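Serine protease inhibitor 2 (Anopheles gambiae, PDB 3PZF) inhibits clip-domain serine proteases that activate phenoloxidase, and so restrains the melanization immune response in mosquito hemolymph. Local coordinates at residues I108-F113 against L179-Y184; M246-P251 against R372-F377. All blocks are in the same frame, centred on the assembly; numbering follows the deposited sequence. Where two conformers were deposited one is given.

Contact 1: residues I108-F113 against L179-Y184; sequences IATNFF and LVNVIY
Residues Ala109 and Asn111 pair with Val182 and Val180 in an antiparallel strand contact deep in the large central sheet of the serpin, sheet A. Strand 105-115 runs beside strand 177-188, and four backbone hydrogen bonds join the two segments. Ala109 N to Val182 O is almost straight, at 178°. Ile108, Thr110 and Phe112 face Ile183, Asn181 and Leu179 as non-hydrogen-bonded pairs, with side chains on one face.

On that face, Leu179 CD1 sits over the centre of the Phe112 ring, 3.6 Å from its centroid and 1° off the normal. With Leu179 CG anti to the backbone N (chi1 174°), its side chain lies alongside that of Phe112 and CD1 comes over the ring. Thr110 OG1 gives its hydrogen to Asn181 OD1 at 2.9 Å, in the amide plane and on a lone pair. This bond fixes the carbonyl end of the amide. Asn181 OD1 also comes within 3.2 Å of Ala109 O, where two acceptors meet and no bond forms. Ile108 CG1 rests alongside Ile183 CD1 at 3.8 Å.

The other face carries Ala109, Asn111, Val180 and Val182. Ala109 CB meets Val182 CG2 at 3.9 Å. Phe113 brings its ring edge to Val180, with Phe113 CD2 3.7 Å from Val180 CG2.

Helix 144-158 covers this second face, with Trp154 edge-to-face on Phe113. Helix 45-58 covers the first, where Ser47 touches Ile108 and Asn181, and Leu51 touches Thr110. Strand 134-139 continues the sheet beyond segment 108-113. The place of Asn181, on the face of sheet A that packs against helix 45-58, is consistent with the shutter region of serpins, where sheet A opens to take in the reactive-centre loop.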
ATOM      1  N   ILE A 108      -0.337  -1.662 -10.322  1.00 27.67           N
ATOM      2  CA  ILE A 108      -0.212  -0.344  -9.719  1.00 23.18           C
ATOM      3  C   ILE A 108      -0.442   0.697 -10.822  1.00 29.09           C
ATOM      4  O   ILE A 108       0.214   0.664 -11.870  1.00 30.64           O
ATOM      5  CB  ILE A 108       1.182  -0.168  -9.109  1.00 19.29           C
ATOM      6  CG1 ILE A 108       1.372  -1.139  -7.932  1.00 20.60           C
ATOM      7  CG2 ILE A 108       1.422   1.271  -8.647  1.00 26.37           C
ATOM      8  CD1 ILE A 108       2.883  -1.268  -7.566  1.00 21.77           C
ATOM      9  N   ALA A 109      -1.399   1.593 -10.619  1.00 25.73           N
ATOM     10  CA  ALA A 109      -1.752   2.555 -11.662  1.00 27.97           C
ATOM     11  C   ALA A 109      -1.662   3.966 -11.113  1.00 23.99           C
ATOM     12  O   ALA A 109      -2.155   4.251 -10.015  1.00 22.77           O
ATOM     13  CB  ALA A 109      -3.135   2.279 -12.211  1.00 35.36           C
ATOM     14  N   THR A 110      -1.050   4.855 -11.894  1.00 22.52           N
ATOM     15  CA  THR A 110      -0.785   6.203 -11.424  1.00 19.87           C
ATOM     16  C   THR A 110      -0.996   7.166 -12.589  1.00 28.98           C
ATOM     17  O   THR A 110      -0.509   6.921 -13.695  1.00 29.22           O
ATOM     18  CB  THR A 110       0.697   6.336 -10.925  1.00 22.16           C
ATOM     19  OG1 THR A 110       0.971   5.382  -9.899  1.00 23.16           O
ATOM     20  CG2 THR A 110       0.991   7.754 -10.391  1.00 26.07           C
ATOM     21  N   ASN A 111      -1.719   8.254 -12.338  1.00 24.40           N
ATOM     22  CA  ASN A 111      -2.036   9.246 -13.368  0.50 26.42           C
ATOM     23  C   ASN A 111      -2.016  10.660 -12.788  1.00 26.70           C
ATOM     24  O   ASN A 111      -2.638  10.906 -11.755  1.00 29.61           O
ATOM     25  CB  ASN A 111      -3.449   8.968 -13.928  0.50 27.86           C
ATOM     26  CG  ASN A 111      -3.681   9.560 -15.316  0.50 35.61           C
ATOM     27  OD1 ASN A 111      -3.104  10.586 -15.688  0.50 36.67           O
ATOM     28  ND2 ASN A 111      -4.571   8.922 -16.079  0.50 30.93           N
ATOM     29  N   PHE A 112      -1.339  11.585 -13.460  1.00 25.15           N
ATOM     30  CA  PHE A 112      -1.565  13.008 -13.220  1.00 21.03           C
ATOM     31  C   PHE A 112      -2.718  13.459 -14.124  1.00 31.74           C
ATOM     32  O   PHE A 112      -2.655  13.279 -15.330  1.00 32.73           O
ATOM     33  CB  PHE A 112      -0.377  13.860 -13.617  1.00 22.49           C
ATOM     34  CG  PHE A 112       0.850  13.691 -12.759  1.00 27.70           C
ATOM     35  CD1 PHE A 112       1.141  14.604 -11.754  1.00 23.27           C
ATOM     36  CD2 PHE A 112       1.766  12.683 -13.032  1.00 23.68           C
ATOM     37  CE1 PHE A 112       2.306  14.462 -10.993  1.00 23.90           C
ATOM     38  CE2 PHE A 112       2.937  12.570 -12.297  1.00 26.87           C
ATOM     39  CZ  PHE A 112       3.205  13.466 -11.284  1.00 24.70           C
ATOM     40  N   PHE A 113      -3.756  14.038 -13.540  1.00 26.20           N
ATOM     41  CA  PHE A 113      -4.850  14.643 -14.313  1.00 32.24           C
ATOM     42  C   PHE A 113      -4.634  16.159 -14.312  1.00 28.80           C
ATOM     43  O   PHE A 113      -4.735  16.813 -13.271  1.00 32.56           O
ATOM     44  CB  PHE A 113      -6.200  14.254 -13.695  1.00 30.98           C
ATOM     45  CG  PHE A 113      -6.516  12.774 -13.804  1.00 30.35           C
ATOM     46  CD1 PHE A 113      -7.022  12.255 -14.985  1.00 35.91           C
ATOM     47  CD2 PHE A 113      -6.265  11.895 -12.745  1.00 27.67           C
ATOM     48  CE1 PHE A 113      -7.305  10.918 -15.111  1.00 36.52           C
ATOM     49  CE2 PHE A 113      -6.550  10.545 -12.866  1.00 31.62           C
ATOM     50  CZ  PHE A 113      -7.066  10.052 -14.045  1.00 33.31           C
ATOM     51  N   LEU A 179      -3.059  14.104  -8.587  1.00 25.97           N
ATOM     52  CA  LEU A 179      -2.207  12.959  -8.819  1.00 22.33           C
ATOM     53  C   LEU A 179      -2.944  11.817  -8.148  1.00 27.18           C
ATOM     54  O   LEU A 179      -3.232  11.904  -6.957  1.00 25.19           O
ATOM     55  CB  LEU A 179      -0.844  13.179  -8.156  1.00 19.28           C
ATOM     56  CG  LEU A 179       0.150  12.015  -8.183  1.00 23.46           C
ATOM     57  CD1 LEU A 179       0.356  11.463  -9.584  1.00 22.76           C
ATOM     58  CD2 LEU A 179       1.508  12.449  -7.594  1.00 24.37           C
ATOM     59  N   VAL A 180      -3.242  10.756  -8.899  1.00 23.58           N
ATOM     60  CA  VAL A 180      -4.104   9.676  -8.403  1.00 24.12           C
ATOM     61  C   VAL A 180      -3.355   8.371  -8.523  1.00 26.75           C
ATOM     62  O   VAL A 180      -2.751   8.110  -9.548  1.00 22.17           O
ATOM     63  CB  VAL A 180      -5.405   9.590  -9.236  1.00 32.73           C
ATOM     64  CG1 VAL A 180      -6.287   8.432  -8.742  1.00 38.07           C
ATOM     65  CG2 VAL A 180      -6.172  10.887  -9.137  1.00 30.11           C
ATOM     66  N   ASN A 181      -3.374   7.562  -7.465  1.00 25.45           N
ATOM     67  CA  ASN A 181      -2.785   6.247  -7.508  1.00 21.95           C
ATOM     68  C   ASN A 181      -3.754   5.202  -6.966  1.00 22.51           C
ATOM     69  O   ASN A 181      -4.397   5.411  -5.944  1.00 19.54           O
ATOM     70  CB  ASN A 181      -1.500   6.202  -6.682  1.00 19.36           C
ATOM     71  CG  ASN A 181      -0.945   4.798  -6.555  1.00 23.17           C
ATOM     72  OD1 ASN A 181      -0.261   4.294  -7.454  1.00 26.15           O
ATOM     73  ND2 ASN A 181      -1.246   4.158  -5.458  1.00 19.04           N
ATOM     74  N   VAL A 182      -3.845   4.076  -7.660  1.00 18.92           N
ATOM     75  CA  VAL A 182      -4.637   2.954  -7.179  1.00 20.60           C
ATOM     76  C   VAL A 182      -3.831   1.675  -7.357  1.00 21.86           C
ATOM     77  O   VAL A 182      -2.861   1.616  -8.109  1.00 23.73           O
ATOM     78  CB  VAL A 182      -6.012   2.816  -7.898  1.00 22.70           C
ATOM     79  CG1 VAL A 182      -6.905   4.030  -7.603  1.00 21.91           C
ATOM     80  CG2 VAL A 182      -5.826   2.673  -9.398  1.00 27.88           C
ATOM     81  N   ILE A 183      -4.237   0.639  -6.637  1.00 23.34           N
ATOM     82  CA  ILE A 183      -3.540  -0.633  -6.700  1.00 18.56           C
ATOM     83  C   ILE A 183      -4.575  -1.733  -6.603  1.00 27.76           C
ATOM     84  O   ILE A 183      -5.624  -1.546  -5.983  1.00 26.63           O
ATOM     85  CB  ILE A 183      -2.525  -0.793  -5.569  1.00 22.26           C
ATOM     86  CG1 ILE A 183      -1.709  -2.076  -5.789  1.00 21.04           C
ATOM     87  CG2 ILE A 183      -3.257  -0.806  -4.215  1.00 22.86           C
ATOM     88  CD1 ILE A 183      -0.526  -2.234  -4.817  1.00 26.44           C
ATOM     89  N   TYR A 184      -4.306  -2.845  -7.273  1.00 22.25           N
ATOM     90  CA  TYR A 184      -5.258  -3.956  -7.309  1.00 27.14           C
ATOM     91  C   TYR A 184      -4.455  -5.238  -7.249  1.00 25.67           C
ATOM     92  O   TYR A 184      -3.358  -5.318  -7.824  1.00 23.99           O
ATOM     93  CB  TYR A 184      -6.103  -3.898  -8.587  1.00 33.24           C
ATOM     94  CG  TYR A 184      -6.758  -5.215  -8.953  1.00 31.38           C
ATOM     95  CD1 TYR A 184      -7.988  -5.570  -8.423  1.00 32.15           C
ATOM     96  CD2 TYR A 184      -6.133  -6.107  -9.817  1.00 29.74           C
ATOM     97  CE1 TYR A 184      -8.599  -6.776  -8.766  1.00 36.67           C
ATOM     98  CE2 TYR A 184      -6.730  -7.310 -10.167  1.00 34.18           C
ATOM     99  CZ  TYR A 184      -7.957  -7.641  -9.638  1.00 38.14           C
ATOM    100  OH  TYR A 184      -8.541  -8.840  -9.979  1.00 44.50           O
TER

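Contact 2: residues M246-P251 against R372-F377; sequences MYFILP and RPFIFF
Tyr247 with Phe377 and Ile249 with Ile375 are the hydrogen-bonded pairs of this antiparallel contact, whose strand axes approach to 4.6 Å at 165°. Phe248 and Phe376 form the non-hydrogen-bonded pair between them.

The Tyr247 and Phe377 rings are nearly parallel, at 13°, but slid apart so that they barely overlap. Tyr247 CB takes the place over the Phe377 face instead, 3.7 Å from the ring centroid and set toward the rim. Phe377 CG stands between the backbone N and the carbonyl carbon (chi1 62°), which leans the ring toward segment 246-251, beside Tyr247 CB. Ile249 CD1 reaches the edge of the same ring.

On the other face, Phe374 CE2 meets the edge of the Phe248 ring, 3.8 Å from Phe248 CD1. Met246 bends at the CG-SD bond. Its SD lies obliquely 5.0 Å from the Phe376 ring centroid, a Met-aromatic contact, and Met246 CE packs 3.8 Å from Phe376 CD2.

Past the regular pairing, Arg372 grips one atom side-on. Its NE and NH2 both donate hydrogen bonds to Pro251 O, each 3.0 Å long, and that oxygen is in the guanidinium plane. Leu250 CD1 lies over one face of the guanidinium.

Strand 232-238 flanks segment 246-251, and strand 386-392 flanks segment 372-377. Helix 257-263 packs on the Ile249 and Ile375 face through Val260 and Leu261. Phe288 meets the Phe376 ring on the other.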
ATOM      1  N   MET A 246       1.550 -12.560   2.502  1.00 18.19           N
ATOM      2  CA  MET A 246       0.932 -11.627   3.434  1.00 16.73           C
ATOM      3  C   MET A 246       1.436 -11.932   4.823  1.00 19.37           C
ATOM      4  O   MET A 246       1.394 -13.076   5.275  1.00 20.79           O
ATOM      5  CB  MET A 246      -0.608 -11.694   3.424  1.00 17.96           C
ATOM      6  CG  MET A 246      -1.241 -10.694   4.411  1.00 18.93           C
ATOM      7  SD  MET A 246      -3.072 -10.556   4.270  1.00 22.07           S
ATOM      8  CE  MET A 246      -3.294  -9.490   2.850  1.00 20.18           C
ATOM      9  N   TYR A 247       1.895 -10.899   5.520  1.00 16.57           N
ATOM     10  CA  TYR A 247       2.286 -11.060   6.918  1.00 14.78           C
ATOM     11  C   TYR A 247       1.229 -10.476   7.833  1.00 18.03           C
ATOM     12  O   TYR A 247       0.581  -9.487   7.477  1.00 19.82           O
ATOM     13  CB  TYR A 247       3.598 -10.336   7.184  1.00 15.39           C
ATOM     14  CG  TYR A 247       4.849 -11.060   6.739  1.00 20.37           C
ATOM     15  CD1 TYR A 247       5.339 -10.909   5.440  1.00 18.86           C
ATOM     16  CD2 TYR A 247       5.567 -11.887   7.629  1.00 20.02           C
ATOM     17  CE1 TYR A 247       6.517 -11.571   5.029  1.00 21.81           C
ATOM     18  CE2 TYR A 247       6.743 -12.527   7.220  1.00 20.69           C
ATOM     19  CZ  TYR A 247       7.203 -12.375   5.927  1.00 23.12           C
ATOM     20  OH  TYR A 247       8.398 -13.025   5.572  1.00 25.67           O
ATOM     21  N   PHE A 248       1.023 -11.113   8.995  1.00 16.67           N
ATOM     22  CA  PHE A 248       0.053 -10.650   9.985  1.00 17.46           C
ATOM     23  C   PHE A 248       0.804 -10.411  11.277  1.00 19.75           C
ATOM     24  O   PHE A 248       1.562 -11.282  11.704  1.00 23.36           O
ATOM     25  CB  PHE A 248      -1.029 -11.725  10.235  1.00 17.40           C
ATOM     26  CG  PHE A 248      -1.802 -12.100   8.992  1.00 18.80           C
ATOM     27  CD1 PHE A 248      -3.028 -11.514   8.720  1.00 18.94           C
ATOM     28  CD2 PHE A 248      -1.264 -12.991   8.062  1.00 21.82           C
ATOM     29  CE1 PHE A 248      -3.719 -11.831   7.562  1.00 22.64           C
ATOM     30  CE2 PHE A 248      -1.963 -13.310   6.899  1.00 18.18           C
ATOM     31  CZ  PHE A 248      -3.201 -12.739   6.659  1.00 19.06           C
ATOM     32  N   ILE A 249       0.589  -9.262  11.905  1.00 19.45           N
ATOM     33  CA  ILE A 249       1.158  -8.994  13.231  1.00 17.52           C
ATOM     34  C   ILE A 249       0.004  -8.816  14.207  1.00 22.46           C
ATOM     35  O   ILE A 249      -0.737  -7.837  14.110  1.00 19.00           O
ATOM     36  CB  ILE A 249       2.034  -7.740  13.230  1.00 20.18           C
ATOM     37  CG1 ILE A 249       3.209  -7.927  12.243  1.00 23.34           C
ATOM     38  CG2 ILE A 249       2.530  -7.420  14.648  1.00 21.60           C
ATOM     39  CD1 ILE A 249       4.045  -6.621  11.996  1.00 22.38           C
ATOM     40  N   LEU A 250      -0.126  -9.777  15.129  1.00 18.29           N
ATOM     41  CA  LEU A 250      -1.269  -9.856  16.041  1.00 20.33           C
ATOM     42  C   LEU A 250      -0.757  -9.563  17.439  1.00 22.16           C
ATOM     43  O   LEU A 250      -0.043 -10.385  18.027  1.00 20.66           O
ATOM     44  CB  LEU A 250      -1.880 -11.257  15.983  1.00 18.90           C
ATOM     45  CG  LEU A 250      -3.007 -11.569  16.998  1.00 21.71           C
ATOM     46  CD1 LEU A 250      -4.270 -10.753  16.701  1.00 20.17           C
ATOM     47  CD2 LEU A 250      -3.319 -13.054  16.974  1.00 22.93           C
ATOM     48  N   PRO A 251      -1.095  -8.384  17.980  1.00 22.44           N
ATOM     49  CA  PRO A 251      -0.615  -8.000  19.316  1.00 23.55           C
ATOM     50  C   PRO A 251      -1.039  -9.059  20.345  1.00 25.25           C
ATOM     51  O   PRO A 251      -2.145  -9.562  20.250  1.00 23.87           O
ATOM     52  CB  PRO A 251      -1.363  -6.677  19.593  1.00 26.92           C
ATOM     53  CG  PRO A 251      -1.617  -6.095  18.206  1.00 24.28           C
ATOM     54  CD  PRO A 251      -1.880  -7.308  17.329  1.00 21.95           C
ATOM     55  N   ARG A 372      -8.887 -10.361  17.463  1.00 24.33           N
ATOM     56  CA  ARG A 372      -8.785  -8.977  17.910  1.00 24.40           C
ATOM     57  C   ARG A 372      -7.973  -8.208  16.853  1.00 23.69           C
ATOM     58  O   ARG A 372      -7.493  -8.813  15.922  1.00 21.35           O
ATOM     59  CB  ARG A 372      -8.132  -8.880  19.280  1.00 31.56           C
ATOM     60  CG  ARG A 372      -6.789  -9.488  19.346  1.00 27.56           C
ATOM     61  CD  ARG A 372      -6.291  -9.590  20.789  1.00 38.85           C
ATOM     62  NE  ARG A 372      -5.017 -10.281  20.721  1.00 32.25           N
ATOM     63  CZ  ARG A 372      -4.881 -11.593  20.853  1.00 27.08           C
ATOM     64  NH1 ARG A 372      -5.938 -12.349  21.158  1.00 28.24           N
ATOM     65  NH2 ARG A 372      -3.690 -12.143  20.710  1.00 27.72           N
ATOM     66  N   PRO A 373      -7.868  -6.882  16.981  1.00 22.02           N
ATOM     67  CA  PRO A 373      -7.286  -6.115  15.860  1.00 17.47           C
ATOM     68  C   PRO A 373      -5.827  -6.495  15.559  1.00 18.45           C
ATOM     69  O   PRO A 373      -5.079  -6.918  16.444  1.00 20.49           O
ATOM     70  CB  PRO A 373      -7.364  -4.660  16.349  1.00 21.94           C
ATOM     71  CG  PRO A 373      -8.636  -4.635  17.179  1.00 21.97           C
ATOM     72  CD  PRO A 373      -8.544  -6.002  17.950  1.00 22.46           C
ATOM     73  N   PHE A 374      -5.452  -6.378  14.294  1.00 16.87           N
ATOM     74  CA  PHE A 374      -4.099  -6.765  13.888  1.00 17.63           C
ATOM     75  C   PHE A 374      -3.668  -5.967  12.694  1.00 19.37           C
ATOM     76  O   PHE A 374      -4.485  -5.295  12.062  1.00 18.82           O
ATOM     77  CB  PHE A 374      -4.061  -8.270  13.570  1.00 18.02           C
ATOM     78  CG  PHE A 374      -5.044  -8.713  12.501  1.00 19.11           C
ATOM     79  CD1 PHE A 374      -6.318  -9.189  12.855  1.00 19.55           C
ATOM     80  CD2 PHE A 374      -4.686  -8.705  11.161  1.00 19.29           C
ATOM     81  CE1 PHE A 374      -7.194  -9.632  11.902  1.00 21.00           C
ATOM     82  CE2 PHE A 374      -5.568  -9.147  10.181  1.00 19.96           C
ATOM     83  CZ  PHE A 374      -6.852  -9.602  10.562  1.00 20.81           C
ATOM     84  N   ILE A 375      -2.359  -6.035  12.416  1.00 19.49           N
ATOM     85  CA  ILE A 375      -1.730  -5.350  11.282  1.00 20.08           C
ATOM     86  C   ILE A 375      -1.430  -6.403  10.243  1.00 18.83           C
ATOM     87  O   ILE A 375      -1.142  -7.538  10.595  1.00 18.49           O
ATOM     88  CB  ILE A 375      -0.415  -4.714  11.771  1.00 20.16           C
ATOM     89  CG1 ILE A 375      -0.757  -3.667  12.849  1.00 25.39           C
ATOM     90  CG2 ILE A 375       0.431  -4.122  10.565  1.00 17.48           C
ATOM     91  CD1 ILE A 375       0.390  -3.363  13.851  1.00 26.79           C
ATOM     92  N   PHE A 376      -1.517  -6.056   8.961  1.00 19.21           N
ATOM     93  CA  PHE A 376      -1.074  -6.962   7.920  1.00 15.21           C
ATOM     94  C   PHE A 376      -0.324  -6.173   6.847  1.00 17.78           C
ATOM     95  O   PHE A 376      -0.458  -4.938   6.757  1.00 19.03           O
ATOM     96  CB  PHE A 376      -2.254  -7.707   7.297  1.00 15.38           C
ATOM     97  CG  PHE A 376      -3.235  -6.809   6.585  1.00 15.89           C
ATOM     98  CD1 PHE A 376      -4.356  -6.288   7.255  1.00 16.81           C
ATOM     99  CD2 PHE A 376      -3.065  -6.502   5.235  1.00 16.83           C
ATOM    100  CE1 PHE A 376      -5.252  -5.437   6.593  1.00 17.55           C
ATOM    101  CE2 PHE A 376      -3.971  -5.657   4.569  1.00 18.92           C
ATOM    102  CZ  PHE A 376      -5.065  -5.131   5.255  1.00 18.68           C
ATOM    103  N   PHE A 377       0.491  -6.876   6.069  1.00 18.24           N
ATOM    104  CA  PHE A 377       1.135  -6.273   4.904  1.00 15.19           C
ATOM    105  C   PHE A 377       1.439  -7.342   3.862  1.00 15.66           C
ATOM    106  O   PHE A 377       1.516  -8.530   4.183  1.00 20.31           O
ATOM    107  CB  PHE A 377       2.381  -5.416   5.267  1.00 15.32           C
ATOM    108  CG  PHE A 377       3.518  -6.163   5.914  1.00 17.85           C
ATOM    109  CD1 PHE A 377       3.582  -6.315   7.291  1.00 18.97           C
ATOM    110  CD2 PHE A 377       4.582  -6.644   5.142  1.00 20.63           C
ATOM    111  CE1 PHE A 377       4.674  -6.971   7.885  1.00 21.27           C
ATOM    112  CE2 PHE A 377       5.666  -7.314   5.751  1.00 18.25           C
ATOM    113  CZ  PHE A 377       5.693  -7.461   7.117  1.00 19.55           C
TER
HETATM  114  O   HOH W   1      -0.652 -12.524  19.954  1.00 23.78           O

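Overall arrangement
Contact 1 belongs to sheet A and contact 2 to sheet B of the serpin fold. Their centres are 26 Å apart, on opposite sides of the centre of the chain. The nearest atoms are about 10 Å apart, so they do not touch. In sequence, contact 1 closes before contact 2 opens. Strand 177-188 of contact 1 also pairs with strand 332-341, and with strand 345-346 in the hinge region required for protease binding. The strand that supplies residues 179-184 thus also borders the place where the reactive-centre loop is expected to insert. Contact 2 ties strand 374-380, which follows that loop in the chain, to strand 244-251.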